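Local coordinates for protein transcriptional regulator, badm/rrf2 family (Thermincola potens, PDB 4CIC) that probably binds DNA as a dimeric helix-turn-helix transcription regulator of the Rrf2 family, and is named IscR, a regulator linked to iron-sulfur cluster biogenesis, at residues A17-D20 with L21-H24; G28-S31 with L32-A36; V52-A56 with G57-S61; S111-K114 with S115-K119; L137-A140 with E141-Q144. The protein carries 3 engineered substitutions. All coordinates share one frame; numbering follows the deposited sequence.

Contact 1 (A17-D20 with L21-H24); sequences AMFD and LAQH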
loop_
_atom_site.group_PDB
_atom_site.type_symbol
_atom_site.label_atom_id
_atom_site.label_comp_id
_atom_site.label_asym_id
_atom_site.label_seq_id
_atom_site.Cartn_x
_atom_site.Cartn_y
_atom_site.Cartn_z
ATOM N N ALA A 17 -1.800 19.186 2.877
ATOM C CA ALA A 17 -1.525 20.588 2.530
ATOM C C ALA A 17 -2.274 20.962 1.252
ATOM O O ALA A 17 -2.822 22.073 1.139
ATOM C CB ALA A 17 -0.031 20.790 2.350
ATOM N N MET A 18 -2.319 20.023 0.299
ATOM C CA MET A 18 -3.012 20.280 -0.961
ATOM C C MET A 18 -4.500 20.383 -0.720
ATOM O O MET A 18 -5.175 21.206 -1.344
ATOM C CB MET A 18 -2.708 19.191 -1.996
ATOM C CG MET A 18 -1.257 19.235 -2.509
ATOM S SD MET A 18 -0.992 20.731 -3.534
ATOM C CE MET A 18 -2.053 20.395 -4.919
ATOM N N PHE A 19 -5.015 19.576 0.202
ATOM C CA PHE A 19 -6.436 19.653 0.515
ATOM C C PHE A 19 -6.768 20.979 1.210
ATOM O O PHE A 19 -7.800 21.596 0.935
ATOM C CB PHE A 19 -6.921 18.455 1.341
ATOM C CG PHE A 19 -8.394 18.499 1.622
ATOM C CD1 PHE A 19 -9.312 18.397 0.583
ATOM C CD2 PHE A 19 -8.858 18.696 2.906
ATOM C CE1 PHE A 19 -10.691 18.482 0.835
ATOM C CE2 PHE A 19 -10.220 18.787 3.161
ATOM C CZ PHE A 19 -11.136 18.660 2.119
ATOM N N ASP A 20 -5.901 21.411 2.116
ATOM C CA ASP A 20 -6.118 22.716 2.765
ATOM C C ASP A 20 -6.165 23.814 1.705
ATOM O O ASP A 20 -7.058 24.698 1.729
ATOM C CB ASP A 20 -5.022 22.974 3.808
ATOM C CG ASP A 20 -5.238 24.276 4.591
ATOM O OD1 ASP A 20 -5.060 25.365 4.009
ATOM O OD2 ASP A 20 -5.575 24.193 5.799
ATOM N N LEU A 21 -5.234 23.788 0.753
ATOM C CA LEU A 21 -5.321 24.745 -0.358
ATOM C C LEU A 21 -6.621 24.617 -1.166
ATOM O O LEU A 21 -7.218 25.622 -1.569
ATOM C CB LEU A 21 -4.104 24.618 -1.277
ATOM C CG LEU A 21 -2.779 25.047 -0.649
ATOM C CD1 LEU A 21 -1.610 24.642 -1.542
ATOM C CD2 LEU A 21 -2.802 26.587 -0.512
ATOM N N ALA A 22 -7.088 23.388 -1.389
ATOM C CA ALA A 22 -8.368 23.195 -2.086
ATOM C C ALA A 22 -9.528 23.853 -1.338
ATOM O O ALA A 22 -10.428 24.461 -1.954
ATOM C CB ALA A 22 -8.654 21.679 -2.308
ATOM N N GLN A 23 -9.505 23.730 -0.011
ATOM C CA GLN A 23 -10.541 24.320 0.848
ATOM C C GLN A 23 -10.532 25.829 0.806
ATOM O O GLN A 23 -11.530 26.454 1.141
ATOM C CB GLN A 23 -10.365 23.883 2.303
ATOM C CG GLN A 23 -10.730 22.404 2.476
ATOM C CD GLN A 23 -10.644 21.934 3.925
ATOM O OE1 GLN A 23 -9.559 21.877 4.511
ATOM N NE2 GLN A 23 -11.787 21.578 4.501
ATOM N N HIS A 24 -9.411 26.412 0.396
ATOM C CA HIS A 24 -9.324 27.876 0.337
ATOM C C HIS A 24 -9.230 28.430 -1.080
ATOM O O HIS A 24 -8.998 29.630 -1.268
ATOM C CB HIS A 24 -8.124 28.351 1.165
ATOM C CG HIS A 24 -8.279 28.092 2.631
ATOM N ND1 HIS A 24 -7.937 26.899 3.216
ATOM C CD2 HIS A 24 -8.755 28.883 3.627
ATOM C CE1 HIS A 24 -8.195 26.954 4.514
ATOM N NE2 HIS A 24 -8.692 28.147 4.785
HETATM O O HOH W 1 -8.412 24.053 6.060
#
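Leu21, Ala22 and Gln23 donate their backbone N-H groups to the carbonyls of Ala17, Met18 and Phe19, the i to i+4 ladder of the last turns of helix 9-23. Two side-chain pairs then use the same spacing in unlike ways. Gln23 lays itself over one face of the Phe19 ring: its CG is 4.0 Å from the ring centroid, a CH-pi contact displaced toward the rim, and its CD comes to 3.3 Å from Phe19 CE2. The amide plane is turned 28° from that of the ring. The aromatic ring also meets Leu137 and Ala140 of helix 133-143 and Val112 of the second subunit. On another side of the helix His24 closes the end: its ND1 donates to Asp20 O at 2.8 Å, almost straight (172°) and with the acceptor in the ring plane, while its own backbone N reaches that oxygen only weakly. A leucine in place of His24 would probably take from Asp20 O its straight donor and leave the weak backbone bond. With CG anti to its N (chi1 -176°), Asp20 brings its carboxylate near the imidazole, at a slant to it. Asp20 OD2 and Gln23 OE1 share a donating water, each at 2.9 Å. A salt bridge from Asp20 OD2 to Arg38 probably keeps this carboxylate charged, and the ND1-H of His24 probably makes up for a poorly placed main-chain donor.

Contact 2 (G28-S31 with L32-A36); sequences GPVS and LKSIA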
loop_
_atom_site.group_PDB
_atom_site.type_symbol
_atom_site.label_atom_id
_atom_site.label_comp_id
_atom_site.label_asym_id
_atom_site.label_seq_id
_atom_site.Cartn_x
_atom_site.Cartn_y
_atom_site.Cartn_z
ATOM N N GLY A 28 -8.987 32.524 -2.155
ATOM C CA GLY A 28 -7.713 33.083 -2.573
ATOM C C GLY A 28 -6.524 32.601 -1.762
ATOM O O GLY A 28 -6.634 31.667 -0.970
ATOM N N PRO A 29 -5.366 33.235 -1.963
ATOM C CA PRO A 29 -4.102 32.851 -1.322
ATOM C C PRO A 29 -4.109 32.794 0.184
ATOM O O PRO A 29 -4.722 33.633 0.839
ATOM C CB PRO A 29 -3.124 33.942 -1.779
ATOM C CG PRO A 29 -3.970 35.017 -2.352
ATOM C CD PRO A 29 -5.186 34.371 -2.881
ATOM N N VAL A 30 -3.428 31.783 0.728
ATOM C CA VAL A 30 -3.225 31.701 2.165
ATOM C C VAL A 30 -1.743 31.523 2.463
ATOM O O VAL A 30 -0.971 31.085 1.613
ATOM C CB VAL A 30 -4.037 30.557 2.797
ATOM C CG1 VAL A 30 -5.531 30.829 2.641
ATOM C CG2 VAL A 30 -3.658 29.214 2.154
ATOM N N SER A 31 -1.339 31.877 3.673
ATOM C CA SER A 31 0.059 31.765 4.043
ATOM C C SER A 31 0.405 30.327 4.406
ATOM O O SER A 31 -0.463 29.556 4.831
ATOM C CB SER A 31 0.365 32.670 5.231
ATOM O OG SER A 31 -0.322 32.229 6.386
ATOM N N LEU A 32 1.673 29.961 4.258
ATOM C CA LEU A 32 2.106 28.639 4.696
ATOM C C LEU A 32 1.908 28.464 6.197
ATOM O O LEU A 32 1.531 27.392 6.654
ATOM C CB LEU A 32 3.559 28.360 4.308
ATOM C CG LEU A 32 3.762 28.067 2.822
ATOM C CD1 LEU A 32 5.100 27.381 2.581
ATOM C CD2 LEU A 32 2.610 27.222 2.281
ATOM N N LYS A 33 2.156 29.522 6.964
ATOM C CA LYS A 33 1.946 29.454 8.409
ATOM C C LYS A 33 0.511 29.052 8.748
ATOM O O LYS A 33 0.285 28.250 9.659
ATOM C CB LYS A 33 2.280 30.787 9.081
ATOM C CG LYS A 33 2.005 30.784 10.575
ATOM C CD LYS A 33 2.159 32.172 11.181
ATOM C CE LYS A 33 1.747 32.171 12.648
ATOM N NZ LYS A 33 1.923 33.509 13.279
ATOM N N SER A 34 -0.456 29.604 8.014
ATOM C CA SER A 34 -1.856 29.287 8.275
ATOM C C SER A 34 -2.172 27.828 7.962
ATOM O O SER A 34 -2.961 27.192 8.667
ATOM C CB SER A 34 -2.803 30.226 7.511
ATOM O OG SER A 34 -2.846 29.923 6.117
ATOM N N ILE A 35 -1.558 27.299 6.909
ATOM C CA ILE A 35 -1.743 25.882 6.562
ATOM C C ILE A 35 -1.174 25.003 7.666
ATOM O O ILE A 35 -1.815 24.046 8.128
ATOM C CB ILE A 35 -1.069 25.532 5.221
ATOM C CG1 ILE A 35 -1.781 26.239 4.060
ATOM C CG2 ILE A 35 -1.082 24.002 4.993
ATOM C CD1 ILE A 35 -1.051 26.101 2.721
ATOM N N ALA A 36 0.036 25.335 8.100
ATOM C CA ALA A 36 0.708 24.548 9.132
ATOM C C ALA A 36 -0.112 24.584 10.410
ATOM O O ALA A 36 -0.206 23.598 11.123
ATOM C CB ALA A 36 2.111 25.081 9.380
#
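Leu32 opens the helix directly after Ser31, its CB beside the Ser31 carbonyl carbon, and its side chain packs on Ile50 of helix 43-55 and Tyr69 of strand 68-71. Lys33 touches lightly, with CB 4.0 Å from Ser31 OG, before its extended chain leads away from the contact. Ser34 makes the polar part of the contact with Ser31. Its backbone N donates to Ser31 OG at 3.1 Å, the capping bond that makes Ser31 the N-cap of helix 32-39. The Ser31 hydroxyl can accept there because chi1 of 66° tucks OG between the backbone N and the carbonyl carbon, facing the first turn. This helix is the first of the helix-turn-helix pair, followed by helix 43-55, so the cap stands at the start of what is probably the DNA-binding motif. An alanine at Ser31 would probably leave the Ser34 N-H with only a weak, bent bond to Ser31 O, and so the first turn poorly capped. The Ser34 side chain also turns back, its OG giving its proton to Ser31 O at 2.7 Å, while the Val30 CB lies 3.6 Å from the same hydroxyl; a weak bond from Arg38 reaches it as well. Ile35 supplies a second main donor to Ser31 O, through its N at 3.3 Å, with the N-H pointing fairly straight at the oxygen (156°). Its side chain crosses that of Val30 at about a right angle, Ile35 CG1 resting 4.0 Å from Val30 CG2, and both continue onto Leu21 of helix 9-23. Ala36 carries the ladder on, its N bonded to Leu32 O at 2.9 Å.

Contact 3 (V52-A56 with G57-S61); sequences VLRKA and GLVKS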
loop_
_atom_site.group_PDB
_atom_site.type_symbol
_atom_site.label_atom_id
_atom_site.label_comp_id
_atom_site.label_asym_id
_atom_site.label_seq_id
_atom_site.Cartn_x
_atom_site.Cartn_y
_atom_site.Cartn_z
ATOM N N VAL A 52 8.540 21.638 -3.795
ATOM C CA VAL A 52 8.414 20.618 -4.828
ATOM C C VAL A 52 7.074 20.717 -5.561
ATOM O O VAL A 52 7.029 20.669 -6.787
ATOM C CB VAL A 52 8.624 19.197 -4.240
ATOM C CG1 VAL A 52 8.499 18.147 -5.326
ATOM C CG2 VAL A 52 9.990 19.123 -3.574
ATOM N N LEU A 53 5.991 20.896 -4.815
ATOM C CA LEU A 53 4.673 21.008 -5.426
ATOM C C LEU A 53 4.616 22.215 -6.357
ATOM O O LEU A 53 3.929 22.193 -7.377
ATOM C CB LEU A 53 3.595 21.112 -4.349
ATOM C CG LEU A 53 3.436 19.868 -3.476
ATOM C CD1 LEU A 53 2.466 20.162 -2.365
ATOM C CD2 LEU A 53 2.911 18.735 -4.328
ATOM N N ARG A 54 5.373 23.249 -6.017
ATOM C CA ARG A 54 5.427 24.465 -6.845
ATOM C C ARG A 54 6.181 24.215 -8.149
ATOM O O ARG A 54 5.728 24.603 -9.224
ATOM C CB ARG A 54 6.076 25.608 -6.071
ATOM C CG ARG A 54 5.619 26.990 -6.516
ATOM C CD ARG A 54 6.207 28.079 -5.637
ATOM N NE ARG A 54 7.203 28.863 -6.358
ATOM C CZ ARG A 54 7.958 29.804 -5.804
ATOM N NH1 ARG A 54 7.834 30.080 -4.513
ATOM N NH2 ARG A 54 8.842 30.463 -6.541
ATOM N N LYS A 55 7.328 23.553 -8.051
ATOM C CA LYS A 55 8.100 23.196 -9.241
ATOM C C LYS A 55 7.269 22.319 -10.173
ATOM O O LYS A 55 7.398 22.403 -11.393
ATOM C CB LYS A 55 9.377 22.446 -8.855
ATOM C CG LYS A 55 10.436 23.292 -8.169
ATOM C CD LYS A 55 11.720 22.481 -7.994
ATOM C CE LYS A 55 12.794 23.259 -7.234
ATOM N NZ LYS A 55 12.548 23.265 -5.765
ATOM N N ALA A 56 6.416 21.487 -9.583
ATOM C CA ALA A 56 5.574 20.561 -10.333
ATOM C C ALA A 56 4.401 21.236 -11.018
ATOM O O ALA A 56 3.749 20.640 -11.871
ATOM C CB ALA A 56 5.050 19.483 -9.407
ATOM N N GLY A 57 4.103 22.464 -10.620
ATOM C CA GLY A 57 3.003 23.183 -11.234
ATOM C C GLY A 57 1.679 22.876 -10.553
ATOM O O GLY A 57 0.615 23.124 -11.123
ATOM N N LEU A 58 1.741 22.350 -9.333
ATOM C CA LEU A 58 0.538 22.033 -8.564
ATOM C C LEU A 58 0.102 23.200 -7.678
ATOM O O LEU A 58 -1.065 23.310 -7.326
ATOM C CB LEU A 58 0.735 20.785 -7.703
ATOM C CG LEU A 58 0.627 19.481 -8.500
ATOM C CD1 LEU A 58 0.947 18.267 -7.633
ATOM C CD2 LEU A 58 -0.783 19.379 -9.093
ATOM N N VAL A 59 1.062 24.032 -7.286
ATOM C CA VAL A 59 0.742 25.210 -6.492
ATOM C C VAL A 59 1.527 26.390 -7.017
ATOM O O VAL A 59 2.552 26.234 -7.683
ATOM C CB VAL A 59 1.072 25.034 -4.997
ATOM C CG1 VAL A 59 0.383 23.797 -4.424
ATOM C CG2 VAL A 59 2.562 24.964 -4.794
ATOM N N LYS A 60 1.003 27.585 -6.768
ATOM C CA LYS A 60 1.696 28.785 -7.200
ATOM C C LYS A 60 1.709 29.803 -6.072
ATOM O O LYS A 60 0.857 29.781 -5.182
ATOM C CB LYS A 60 1.055 29.369 -8.462
ATOM C CG LYS A 60 -0.430 29.607 -8.341
ATOM C CD LYS A 60 -1.016 30.215 -9.612
ATOM C CE LYS A 60 -0.530 31.633 -9.830
ATOM N NZ LYS A 60 -1.100 32.202 -11.084
ATOM N N SER A 61 2.708 30.674 -6.115
ATOM C CA SER A 61 2.869 31.738 -5.150
ATOM C C SER A 61 2.331 33.027 -5.752
ATOM O O SER A 61 2.469 33.267 -6.955
ATOM C CB SER A 61 4.349 31.901 -4.805
ATOM O OG SER A 61 4.572 33.089 -4.072
HETATM O O HOH W 2 3.685 26.692 -10.047
#
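Leu53 faces the turn with both its carbonyl and its side chain. Its O receives the N-H of Leu58 at 2.9 Å, nearly along the C=O axis, and more weakly that of Val59. Its CD2 meets Leu58 CD1 at 3.9 Å, the two leucines crossing at a slant, both touching Met18 of helix 9-23. Arg54 comes next, and its carbonyl takes the N-H of Gly57 at 3.0 Å from well above the carbonyl plane, 68° out of it. The Leu58 N to Leu53 O and Gly57 N to Arg54 O bonds, with Gly57 at a phi of 87°, make a Schellman motif, which ends helix 43-55 and sends the chain into strand 59-62. In a winged helix-turn-helix fold this is the passage from the second helix of the motif into the wing, whose partner strand is 68-71. The aliphatic part of Arg54 lies against the new strand: CG is 3.4 Å from Val59 O, and the CA-H points at the same oxygen. A water donates both to Arg54 O and to Val59 O, at 2.7 Å from the latter, tying helix end to strand. The arginine chain bends at chi3 (110°), and Ser61 CB sits over one face of the guanidinium, 3.9 Å from Arg54 NH1. Ala56 is the last residue before the glycine; it packs on Val86, one of the residues at a bound sodium ion.

Contact 4 (S111-K114 with S115-K119); sequences SVTK and SVWEK. Engineered in segment 111-114: Ser111 (natural residue Cys).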
loop_
_atom_site.group_PDB
_atom_site.type_symbol
_atom_site.label_atom_id
_atom_site.label_comp_id
_atom_site.label_asym_id
_atom_site.label_seq_id
_atom_site.Cartn_x
_atom_site.Cartn_y
_atom_site.Cartn_z
ATOM N N SER A 111 8.732 -14.324 -10.973
ATOM C CA SER A 111 8.315 -14.444 -9.586
ATOM C C SER A 111 6.824 -14.232 -9.488
ATOM O O SER A 111 6.337 -13.110 -9.698
ATOM C CB SER A 111 9.009 -13.387 -8.716
ATOM O OG SER A 111 8.490 -13.402 -7.395
ATOM N N VAL A 112 6.070 -15.280 -9.175
ATOM C CA VAL A 112 4.636 -15.101 -8.971
ATOM C C VAL A 112 4.377 -14.213 -7.757
ATOM O O VAL A 112 3.401 -13.470 -7.732
ATOM C CB VAL A 112 3.894 -16.450 -8.810
ATOM C CG1 VAL A 112 4.298 -17.113 -7.526
ATOM C CG2 VAL A 112 2.387 -16.228 -8.843
ATOM N N THR A 113 5.255 -14.273 -6.748
ATOM C CA THR A 113 5.090 -13.420 -5.565
ATOM C C THR A 113 5.174 -11.944 -5.953
ATOM O O THR A 113 4.343 -11.134 -5.524
ATOM C CB THR A 113 6.134 -13.714 -4.458
ATOM O OG1 THR A 113 5.992 -15.068 -4.015
ATOM C CG2 THR A 113 5.954 -12.772 -3.252
ATOM N N LYS A 114 6.161 -11.588 -6.771
ATOM C CA LYS A 114 6.240 -10.190 -7.217
ATOM C C LYS A 114 4.999 -9.790 -8.001
ATOM O O LYS A 114 4.596 -8.617 -7.971
ATOM C CB LYS A 114 7.461 -9.934 -8.089
ATOM C CG LYS A 114 8.784 -9.977 -7.360
ATOM C CD LYS A 114 9.885 -9.582 -8.324
ATOM C CE LYS A 114 11.247 -9.787 -7.739
ATOM N NZ LYS A 114 12.298 -9.437 -8.737
ATOM N N SER A 115 4.404 -10.742 -8.719
ATOM C CA SER A 115 3.229 -10.397 -9.521
ATOM C C SER A 115 2.064 -10.062 -8.604
ATOM O O SER A 115 1.203 -9.240 -8.956
ATOM C CB SER A 115 2.861 -11.515 -10.505
ATOM O OG SER A 115 2.222 -12.599 -9.848
ATOM N N VAL A 116 2.043 -10.672 -7.421
ATOM C CA VAL A 116 1.009 -10.331 -6.442
ATOM C C VAL A 116 1.181 -8.881 -6.003
ATOM O O VAL A 116 0.193 -8.128 -5.936
ATOM C CB VAL A 116 1.038 -11.241 -5.206
ATOM C CG1 VAL A 116 0.020 -10.785 -4.181
ATOM C CG2 VAL A 116 0.740 -12.691 -5.605
ATOM N N TRP A 117 2.422 -8.473 -5.745
ATOM C CA TRP A 117 2.645 -7.081 -5.316
ATOM C C TRP A 117 2.317 -6.118 -6.428
ATOM O O TRP A 117 1.886 -5.001 -6.162
ATOM C CB TRP A 117 4.073 -6.807 -4.816
ATOM C CG TRP A 117 4.546 -7.782 -3.780
ATOM C CD1 TRP A 117 5.752 -8.409 -3.766
ATOM C CD2 TRP A 117 3.837 -8.241 -2.624
ATOM N NE1 TRP A 117 5.839 -9.249 -2.678
ATOM C CE2 TRP A 117 4.671 -9.178 -1.970
ATOM C CE3 TRP A 117 2.576 -7.974 -2.087
ATOM C CZ2 TRP A 117 4.296 -9.820 -0.788
ATOM C CZ3 TRP A 117 2.199 -8.626 -0.921
ATOM C CH2 TRP A 117 3.060 -9.540 -0.287
ATOM N N GLU A 118 2.529 -6.526 -7.671
ATOM C CA GLU A 118 2.206 -5.658 -8.798
ATOM C C GLU A 118 0.707 -5.408 -8.821
ATOM O O GLU A 118 0.251 -4.317 -9.171
ATOM C CB GLU A 118 2.674 -6.284 -10.113
ATOM C CG GLU A 118 2.495 -5.406 -11.340
ATOM C CD GLU A 118 1.094 -5.485 -11.932
ATOM O OE1 GLU A 118 0.346 -6.420 -11.565
ATOM O OE2 GLU A 118 0.741 -4.611 -12.761
ATOM N N LYS A 119 -0.060 -6.429 -8.452
ATOM C CA LYS A 119 -1.513 -6.300 -8.387
ATOM C C LYS A 119 -1.937 -5.373 -7.255
ATOM O O LYS A 119 -2.880 -4.581 -7.414
ATOM C CB LYS A 119 -2.179 -7.671 -8.236
ATOM C CG LYS A 119 -2.331 -8.406 -9.550
ATOM C CD LYS A 119 -2.615 -9.877 -9.330
ATOM C CE LYS A 119 -2.582 -10.639 -10.641
ATOM N NZ LYS A 119 -2.763 -12.098 -10.422
#
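The first turn of helix 112-129, the long helix that packs against the second subunit, is where Val112 and Ser115, and Thr113 and Trp117, meet. Its N-cap is Ser111, an engineered residue replacing cysteine, whose OG accepts the Lys114 N-H at 3.0 Å and 167°. Beyond this cap the helix bonds itself: Ser111 O takes Ser115 N, and Val112 O takes Val116 N. Val112 O is doubly gripped, because Ser115 OG also gives it a proton at 2.6 Å. That hydroxyl reaches back since chi1 of 76° sets it between its own backbone N and carbonyl carbon, within reach of the carbonyl three residues back. One turn on, Trp117 N donates to Thr113 O at 3.3 Å, in the carbonyl plane, and the indole folds back over the same oxygen. Thr113 O thus stands 3.5 Å above one face of the ring, offset toward its rim and nearest Trp117 CD1. In one of the two conformers of Thr113, and so with some doubt, CG2 runs beside the indole, 3.6 Å from Trp117 NE1, the two side chains pointing the same way. The indole N-H is spent outside the turn, on His12 ND1 of the second subunit. Several neighbours of the turn come from that subunit: Val112 packs on its Phe19 and Thr113 on its Val15, both in helix 9-23, while Val116 meets Leu128 of its helix 112-129.

Contact 5 (L137-A140 with E141-Q144); sequences LKDA and EEAQ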
loop_
_atom_site.group_PDB
_atom_site.type_symbol
_atom_site.label_atom_id
_atom_site.label_comp_id
_atom_site.label_asym_id
_atom_site.label_seq_id
_atom_site.Cartn_x
_atom_site.Cartn_y
_atom_site.Cartn_z
ATOM N N LEU A 137 -13.286 17.662 -1.422
ATOM C CA LEU A 137 -14.087 18.814 -0.977
ATOM C C LEU A 137 -15.560 18.464 -0.763
ATOM O O LEU A 137 -16.174 18.877 0.231
ATOM C CB LEU A 137 -13.966 19.977 -1.966
ATOM C CG LEU A 137 -12.639 20.732 -2.006
ATOM C CD1 LEU A 137 -12.642 21.734 -3.167
ATOM C CD2 LEU A 137 -12.392 21.460 -0.695
ATOM N N LYS A 138 -16.131 17.721 -1.709
ATOM C CA LYS A 138 -17.499 17.232 -1.563
ATOM C C LYS A 138 -17.695 16.339 -0.336
ATOM O O LYS A 138 -18.652 16.526 0.427
ATOM C CB LYS A 138 -17.950 16.514 -2.829
ATOM C CG LYS A 138 -18.085 17.447 -4.015
ATOM C CD LYS A 138 -18.431 16.684 -5.275
ATOM C CE LYS A 138 -18.635 17.632 -6.433
ATOM N NZ LYS A 138 -19.211 16.946 -7.623
ATOM N N ASP A 139 -16.799 15.371 -0.148
ATOM C CA ASP A 139 -16.872 14.504 1.023
ATOM C C ASP A 139 -16.758 15.291 2.333
ATOM O O ASP A 139 -17.484 15.016 3.292
ATOM C CB ASP A 139 -15.806 13.414 0.948
ATOM C CG ASP A 139 -16.142 12.346 -0.076
ATOM O OD1 ASP A 139 -17.057 12.575 -0.898
ATOM O OD2 ASP A 139 -15.492 11.279 -0.058
ATOM N N ALA A 140 -15.862 16.277 2.354
ATOM C CA ALA A 140 -15.653 17.126 3.527
ATOM C C ALA A 140 -16.924 17.866 3.911
ATOM O O ALA A 140 -17.195 18.079 5.091
ATOM C CB ALA A 140 -14.529 18.126 3.273
ATOM N N GLU A 141 -17.699 18.262 2.911
ATOM C CA GLU A 141 -18.941 18.986 3.168
ATOM C C GLU A 141 -20.023 18.075 3.750
ATOM O O GLU A 141 -20.754 18.472 4.655
ATOM C CB GLU A 141 -19.451 19.671 1.899
ATOM C CG GLU A 141 -20.824 20.308 2.077
ATOM C CD GLU A 141 -21.202 21.223 0.936
ATOM O OE1 GLU A 141 -20.505 21.202 -0.101
ATOM O OE2 GLU A 141 -22.197 21.966 1.076
ATOM N N GLU A 142 -20.111 16.860 3.221
ATOM C CA GLU A 142 -21.117 15.883 3.637
ATOM C C GLU A 142 -20.853 15.312 5.021
ATOM O O GLU A 142 -21.782 15.017 5.770
ATOM C CB GLU A 142 -21.138 14.713 2.659
ATOM C CG GLU A 142 -22.123 14.817 1.523
ATOM C CD GLU A 142 -22.045 13.611 0.610
ATOM O OE1 GLU A 142 -21.118 13.562 -0.226
ATOM O OE2 GLU A 142 -22.895 12.703 0.740
ATOM N N ALA A 143 -19.580 15.131 5.350
ATOM C CA ALA A 143 -19.216 14.328 6.514
ATOM C C ALA A 143 -19.095 15.132 7.804
ATOM O O ALA A 143 -19.242 14.577 8.895
ATOM C CB ALA A 143 -17.933 13.547 6.247
ATOM N N GLN A 144 -18.834 16.429 7.683
ATOM C CA GLN A 144 -18.607 17.262 8.859
ATOM C C GLN A 144 -19.712 18.292 9.025
ATOM O O GLN A 144 -19.558 19.273 9.751
ATOM C CB GLN A 144 -17.241 17.952 8.773
ATOM C CG GLN A 144 -16.060 16.990 8.814
ATOM C CD GLN A 144 -14.721 17.674 8.580
ATOM O OE1 GLN A 144 -14.386 18.036 7.450
ATOM N NE2 GLN A 144 -13.945 17.846 9.648
#
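Ala140 and Gln144 span the closing turn of helix 133-143, and Gln144 is the residue at which the backbone leaves helical geometry. The bonding weakens toward the end: Ala143 N still bonds to Asp139 O at 2.9 Å, yet Gln144 N reaches Ala140 O only weakly, at 3.5 Å. From there the glutamine side chain leans back along the helix. Its CB is 3.7 Å from Ala140 O. CG, set beside the backbone N by a chi1 of -65°, is 4.0 Å from the same Ala140 O. The chain then extends, carrying the amide back beside Ala140, until Gln144 OE1 lies 3.7 Å from Ala140 O, two acceptors that cannot bond each other. Gln144 OE1 is also 4.2 Å from Ala140 CB. Elsewhere the side chain packs on Phe110 of the second subunit, and Ala140 itself leans on Phe19 of helix 9-23. On another side of the helix Asp139 and Glu142 set like charges near each other. Some relief probably comes from Lys119 of the second subunit, in a long, weak ion pair with Asp139 OD2. The carboxylate oxygens Asp139 OD1 and Glu142 OE1 are 4.2 Å apart.

All five contacts are local, yet their chemistry follows their place. Contact 1 is buried and touches two others through apolar side chains: Leu21 meets Val30 and Ile35 of contact 2, and Met18 meets Leu53 of contact 3. Contacts 2 and 3 do not touch; one, at the surface, starts the helix-turn-helix pair with a serine cap, the other ends it with a Schellman motif. Contact 5, on the surface, still reaches contact 1 through Phe19 and Leu137, but its own turn carries a pair of like charges. Contact 4 stands apart, its centre about 36 Å from that of contact 1, and is partly buried; the second subunit touches it and contact 5. The serine capping of contact 2 recurs in contact 4 with an engineered residue.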